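Local structure of putative N-acetylmuramoyl-L-alanine amidase (Enterococcus phage phiM1EF22, 7D55) at residues M42-I45 / E46-R50; W65-A69 / P70-R74. The protein forms the tetrameric cell-binding domain of a phage endolysin, and probably anchors the lytic enzyme to the enterococcal cell wall that it degrades. All coordinates share one frame; numbering follows the deposited sequence.

Contact 1. Residues M42-I45 / E46-R50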
loop_
_atom_site.group_PDB
_atom_site.type_symbol
_atom_site.label_atom_id
_atom_site.label_comp_id
_atom_site.label_asym_id
_atom_site.label_seq_id
_atom_site.Cartn_x
_atom_site.Cartn_y
_atom_site.Cartn_z
ATOM N N MET A 42 -4.472 -13.804 -12.375
ATOM C CA MET A 42 -5.679 -12.992 -12.401
ATOM C C MET A 42 -6.732 -13.562 -11.463
ATOM O O MET A 42 -7.368 -12.819 -10.702
ATOM C CB MET A 42 -6.208 -12.922 -13.836
ATOM C CG MET A 42 -7.134 -11.769 -14.102
ATOM S SD MET A 42 -7.431 -11.572 -15.869
ATOM C CE MET A 42 -8.810 -10.429 -15.860
ATOM N N LYS A 43 -6.900 -14.887 -11.473
ATOM C CA LYS A 43 -7.936 -15.504 -10.655
ATOM C C LYS A 43 -7.660 -15.309 -9.165
ATOM O O LYS A 43 -8.584 -15.049 -8.387
ATOM C CB LYS A 43 -8.050 -16.992 -10.992
ATOM C CG LYS A 43 -9.189 -17.692 -10.268
ATOM C CD LYS A 43 -10.534 -17.253 -10.830
ATOM C CE LYS A 43 -11.583 -18.341 -10.685
ATOM N NZ LYS A 43 -12.936 -17.830 -11.060
ATOM N N VAL A 44 -6.402 -15.440 -8.735
ATOM C CA VAL A 44 -6.120 -15.291 -7.310
ATOM C C VAL A 44 -6.356 -13.850 -6.864
ATOM O O VAL A 44 -6.847 -13.606 -5.757
ATOM C CB VAL A 44 -4.711 -15.818 -6.958
ATOM C CG1 VAL A 44 -3.647 -14.772 -7.255
ATOM C CG2 VAL A 44 -4.654 -16.267 -5.500
ATOM N N ILE A 45 -6.032 -12.877 -7.721
ATOM C CA ILE A 45 -6.315 -11.476 -7.410
ATOM C C ILE A 45 -7.816 -11.269 -7.252
ATOM O O ILE A 45 -8.280 -10.624 -6.299
ATOM C CB ILE A 45 -5.753 -10.560 -8.512
ATOM C CG1 ILE A 45 -4.222 -10.544 -8.493
ATOM C CG2 ILE A 45 -6.312 -9.136 -8.373
ATOM C CD1 ILE A 45 -3.632 -9.946 -9.763
ATOM N N GLU A 46 -8.597 -11.790 -8.208
ATOM C CA GLU A 46 -10.050 -11.634 -8.161
ATOM C C GLU A 46 -10.630 -12.272 -6.907
ATOM O O GLU A 46 -11.522 -11.704 -6.271
ATOM C CB GLU A 46 -10.684 -12.241 -9.410
ATOM C CG GLU A 46 -10.299 -11.537 -10.699
ATOM C CD GLU A 46 -10.620 -12.362 -11.942
ATOM O OE1 GLU A 46 -10.888 -13.576 -11.809
ATOM O OE2 GLU A 46 -10.608 -11.803 -13.060
ATOM N N ASP A 47 -10.118 -13.444 -6.525
ATOM C CA ASP A 47 -10.653 -14.139 -5.356
ATOM C C ASP A 47 -10.345 -13.381 -4.070
ATOM O O ASP A 47 -11.223 -13.194 -3.220
ATOM C CB ASP A 47 -10.072 -15.552 -5.289
ATOM C CG ASP A 47 -10.801 -16.440 -4.287
ATOM O OD1 ASP A 47 -11.971 -16.784 -4.558
ATOM O OD2 ASP A 47 -10.211 -16.797 -3.236
ATOM N N ILE A 48 -9.099 -12.938 -3.906
ATOM C CA ILE A 48 -8.727 -12.226 -2.687
ATOM C C ILE A 48 -9.485 -10.913 -2.595
ATOM O O ILE A 48 -9.981 -10.540 -1.526
ATOM C CB ILE A 48 -7.205 -12.010 -2.624
ATOM C CG1 ILE A 48 -6.468 -13.351 -2.522
ATOM C CG2 ILE A 48 -6.841 -11.104 -1.444
ATOM C CD1 ILE A 48 -4.991 -13.223 -2.813
ATOM N N TYR A 49 -9.589 -10.191 -3.711
ATOM C CA TYR A 49 -10.334 -8.939 -3.685
ATOM C C TYR A 49 -11.779 -9.182 -3.262
ATOM O O TYR A 49 -12.325 -8.456 -2.421
ATOM C CB TYR A 49 -10.274 -8.250 -5.050
ATOM C CG TYR A 49 -10.937 -6.893 -5.062
ATOM C CD1 TYR A 49 -12.317 -6.773 -5.153
ATOM C CD2 TYR A 49 -10.180 -5.732 -4.970
ATOM C CE1 TYR A 49 -12.933 -5.539 -5.154
ATOM C CE2 TYR A 49 -10.788 -4.492 -4.978
ATOM C CZ TYR A 49 -12.168 -4.408 -5.076
ATOM O OH TYR A 49 -12.788 -3.191 -5.086
ATOM N N ARG A 50 -12.411 -10.206 -3.836
ATOM C CA ARG A 50 -13.799 -10.504 -3.504
ATOM C C ARG A 50 -13.948 -10.894 -2.038
ATOM O O ARG A 50 -14.910 -10.487 -1.378
ATOM C CB ARG A 50 -14.335 -11.602 -4.420
ATOM C CG ARG A 50 -15.855 -11.714 -4.423
ATOM C CD ARG A 50 -16.322 -12.797 -5.376
ATOM N NE ARG A 50 -15.864 -12.539 -6.738
ATOM C CZ ARG A 50 -14.905 -13.228 -7.353
ATOM N NH1 ARG A 50 -14.294 -14.223 -6.724
ATOM N NH2 ARG A 50 -14.556 -12.915 -8.598
HETATM O O HOH W 1 -13.006 -14.674 -10.421
#
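Two successive turns of the amphipathic helix 39-53 meet here, M42 with E46, K43 with D47, V44 with I48 and I45 with Y49, each pair four residues apart. Four i to i+4 backbone hydrogen bonds join the turns; that from E46 N to M42 O is 3.0 Å long and that from Y49 N to I45 O 2.9 Å. On one side E46 folds back along the preceding turn. Its CG stands beside its own backbone N (chi1 -65°) and the chain then runs extended, so that CG passes 3.2 Å from M42 O and the carboxylate arrives between M42 and K43. OE2 lies 3.6 Å from M42 CE, the end of an extended thioether, while OE1 is 3.8 Å from K43 CD. K43 bends at its second torsion (71°), yet its NZ stays 4.8 Å from E46 OE1, and the charges are joined through water: one molecule donates to E46 OE1 at 2.8 Å and accepts from K43 NZ and from R50 NH2. Long, flexible basic chains suit this exposed side, where they can reach a shared solvent molecule and probably steady the carboxylate's negative charge; R50 also pairs with D56. V44 and I48 run alongside each other in one direction, V44 CG2 4.1 Å from I48 CD1, and their branched aliphatic chains make a compact greasy ridge. Within the chain M42 meets L4 of strand 3-9 and V25 of strand 22-28, and I45 meets L4 and F27. I45 also touches V78 of the second subunit, where I48 packs on Y60, whose hydroxyl hydrogen-bonds D47, itself salt-bridged to K51 of its own helix. The Y49 hydroxyl hydrogen-bonds N52 of the third subunit, placing helix 39-53 between its own sheet and the tetramer's interfaces.

Contact 2. Residues W65-A69 / P70-R74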
loop_
_atom_site.group_PDB
_atom_site.type_symbol
_atom_site.label_atom_id
_atom_site.label_comp_id
_atom_site.label_asym_id
_atom_site.label_seq_id
_atom_site.Cartn_x
_atom_site.Cartn_y
_atom_site.Cartn_z
ATOM N N TRP A 65 -10.237 1.001 -22.451
ATOM C CA TRP A 65 -8.876 1.524 -22.489
ATOM C C TRP A 65 -8.140 0.835 -23.625
ATOM O O TRP A 65 -7.983 -0.388 -23.603
ATOM C CB TRP A 65 -8.147 1.225 -21.180
ATOM C CG TRP A 65 -8.599 1.973 -19.962
ATOM C CD1 TRP A 65 -9.677 2.803 -19.834
ATOM C CD2 TRP A 65 -7.954 1.949 -18.689
ATOM N NE1 TRP A 65 -9.742 3.296 -18.542
ATOM C CE2 TRP A 65 -8.693 2.784 -17.823
ATOM C CE3 TRP A 65 -6.827 1.293 -18.196
ATOM C CZ2 TRP A 65 -8.330 2.983 -16.489
ATOM C CZ3 TRP A 65 -6.467 1.491 -16.880
ATOM C CH2 TRP A 65 -7.217 2.327 -16.037
ATOM N N ASN A 66 -7.671 1.612 -24.597
ATOM C CA ASN A 66 -7.010 1.042 -25.768
ATOM C C ASN A 66 -6.124 2.123 -26.380
ATOM O O ASN A 66 -5.956 3.203 -25.806
ATOM C CB ASN A 66 -8.060 0.495 -26.739
ATOM C CG ASN A 66 -9.101 1.527 -27.084
ATOM O OD1 ASN A 66 -8.770 2.612 -27.557
ATOM N ND2 ASN A 66 -10.368 1.207 -26.840
ATOM N N LYS A 67 -5.556 1.848 -27.553
ATOM C CA LYS A 67 -4.627 2.815 -28.137
ATOM C C LYS A 67 -5.317 4.100 -28.548
ATOM O O LYS A 67 -4.660 5.140 -28.663
ATOM C CB LYS A 67 -3.873 2.205 -29.315
ATOM C CG LYS A 67 -3.020 1.002 -28.918
ATOM C CD LYS A 67 -2.315 0.402 -30.116
ATOM C CE LYS A 67 -1.533 -0.822 -29.702
ATOM N NZ LYS A 67 -1.083 -1.582 -30.929
ATOM N N ASN A 68 -6.620 4.051 -28.750
ATOM C CA ASN A 68 -7.384 5.237 -29.095
ATOM C C ASN A 68 -7.821 6.009 -27.859
ATOM O O ASN A 68 -8.178 7.187 -27.973
ATOM C CB ASN A 68 -8.594 4.805 -29.928
ATOM C CG ASN A 68 -9.224 5.939 -30.673
ATOM O OD1 ASN A 68 -10.425 6.167 -30.554
ATOM N ND2 ASN A 68 -8.425 6.668 -31.450
ATOM N N ALA A 69 -7.791 5.364 -26.691
ATOM C CA ALA A 69 -8.079 6.014 -25.410
ATOM C C ALA A 69 -7.164 5.387 -24.370
ATOM O O ALA A 69 -7.582 4.540 -23.562
ATOM C CB ALA A 69 -9.550 5.836 -25.020
ATOM N N PRO A 70 -5.878 5.745 -24.387
ATOM C CA PRO A 70 -4.869 5.026 -23.585
ATOM C C PRO A 70 -4.808 5.482 -22.131
ATOM O O PRO A 70 -3.785 5.984 -21.642
ATOM C CB PRO A 70 -3.574 5.312 -24.357
ATOM C CG PRO A 70 -3.812 6.651 -25.009
ATOM C CD PRO A 70 -5.268 6.670 -25.368
ATOM N N TRP A 71 -5.909 5.256 -21.406
ATOM C CA TRP A 71 -5.990 5.703 -20.022
ATOM C C TRP A 71 -4.950 5.021 -19.145
ATOM O O TRP A 71 -4.560 5.568 -18.105
ATOM C CB TRP A 71 -7.394 5.438 -19.496
ATOM C CG TRP A 71 -8.384 6.396 -20.044
ATOM C CD1 TRP A 71 -9.241 6.199 -21.096
ATOM C CD2 TRP A 71 -8.606 7.729 -19.588
ATOM N NE1 TRP A 71 -10.001 7.333 -21.305
ATOM C CE2 TRP A 71 -9.626 8.284 -20.390
ATOM C CE3 TRP A 71 -8.048 8.509 -18.570
ATOM C CZ2 TRP A 71 -10.089 9.579 -20.208
ATOM C CZ3 TRP A 71 -8.516 9.788 -18.388
ATOM C CH2 TRP A 71 -9.522 10.314 -19.204
ATOM N N TYR A 72 -4.499 3.828 -19.534
ATOM C CA TYR A 72 -3.430 3.168 -18.792
ATOM C C TYR A 72 -2.163 4.026 -18.724
ATOM O O TYR A 72 -1.407 3.924 -17.752
ATOM C CB TYR A 72 -3.152 1.785 -19.375
ATOM C CG TYR A 72 -3.132 1.738 -20.878
ATOM C CD1 TYR A 72 -2.032 2.213 -21.599
ATOM C CD2 TYR A 72 -4.218 1.229 -21.592
ATOM C CE1 TYR A 72 -2.017 2.157 -23.000
ATOM C CE2 TYR A 72 -4.212 1.181 -22.969
ATOM C CZ TYR A 72 -3.117 1.650 -23.669
ATOM O OH TYR A 72 -3.142 1.585 -25.040
ATOM N N ASN A 73 -1.922 4.886 -19.728
ATOM C CA ASN A 73 -0.793 5.817 -19.661
ATOM C C ASN A 73 -0.908 6.710 -18.436
ATOM O O ASN A 73 0.092 6.989 -17.761
ATOM C CB ASN A 73 -0.778 6.747 -20.878
ATOM C CG ASN A 73 -0.317 6.077 -22.152
ATOM O OD1 ASN A 73 0.214 4.969 -22.138
ATOM N ND2 ASN A 73 -0.505 6.775 -23.280
ATOM N N ARG A 74 -2.118 7.202 -18.162
ATOM C CA ARG A 74 -2.339 8.078 -17.020
ATOM C C ARG A 74 -2.199 7.316 -15.710
ATOM O O ARG A 74 -1.573 7.809 -14.762
ATOM C CB ARG A 74 -3.729 8.704 -17.109
ATOM C CG ARG A 74 -4.007 9.425 -18.424
ATOM C CD ARG A 74 -3.027 10.562 -18.653
ATOM N NE ARG A 74 -3.304 11.271 -19.896
ATOM C CZ ARG A 74 -2.557 12.260 -20.376
ATOM N NH1 ARG A 74 -1.470 12.650 -19.716
ATOM N NH2 ARG A 74 -2.888 12.852 -21.513
#
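W71 sets its CB as a knob on the indole of W65 where the loop 65-70 turns into helix 71-78. This CH-pi contact puts CB 3.3 Å from the centroid of the W65 five-membered ring, only 10° off its normal. The two indoles meet obliquely, their planes 34° apart. On the same face, Y72 N lies 3.7 Å from W65 CE3, so the broad indole forms a floor under the first turn of the helix. Y72, its CG set between the two backbone directions (chi1 43°), sends its ring back past W65 CB toward N66, while P70 CA sits toward the rim of one ring face. N66 opens a type I turn to A69 and adds an Asx turn: OD1 accepts from N68 N at 2.8 Å, in the carbonyl plane. P70 then centres an inverse gamma turn, suited by a proline's restricted phi, with W71 N bonding to A69 O at 2.8 Å; N66 N grips the same oxygen from the opposite face of its plane. Beyond the loop, Y72 rests on Y5, R7 and P8 of strand 3-9, and W65 stacks on Y60 and also meets the ring of Y5 at a steep angle.

Contacts 1 and 2 lie on opposite sides of the chain's centre, about 24 Å apart between centres, and do not touch within one subunit. Both mix core and surface: V44, I45, I48 and Y49 of contact 1 and W65 and Y72 of contact 2 are buried, while K43, R50 and N68 are exposed. Both lean on strand 3-9, but contact 1 stays within a single helix whereas contact 2 joins a loop to the start of another. Repeated backbone bonds, aliphatic chains and a water-linked charged side order contact 1; contact 2 relies on aromatic faces and tight turns. The tetramer brings them together: V44 packs on W65 of a different subunit.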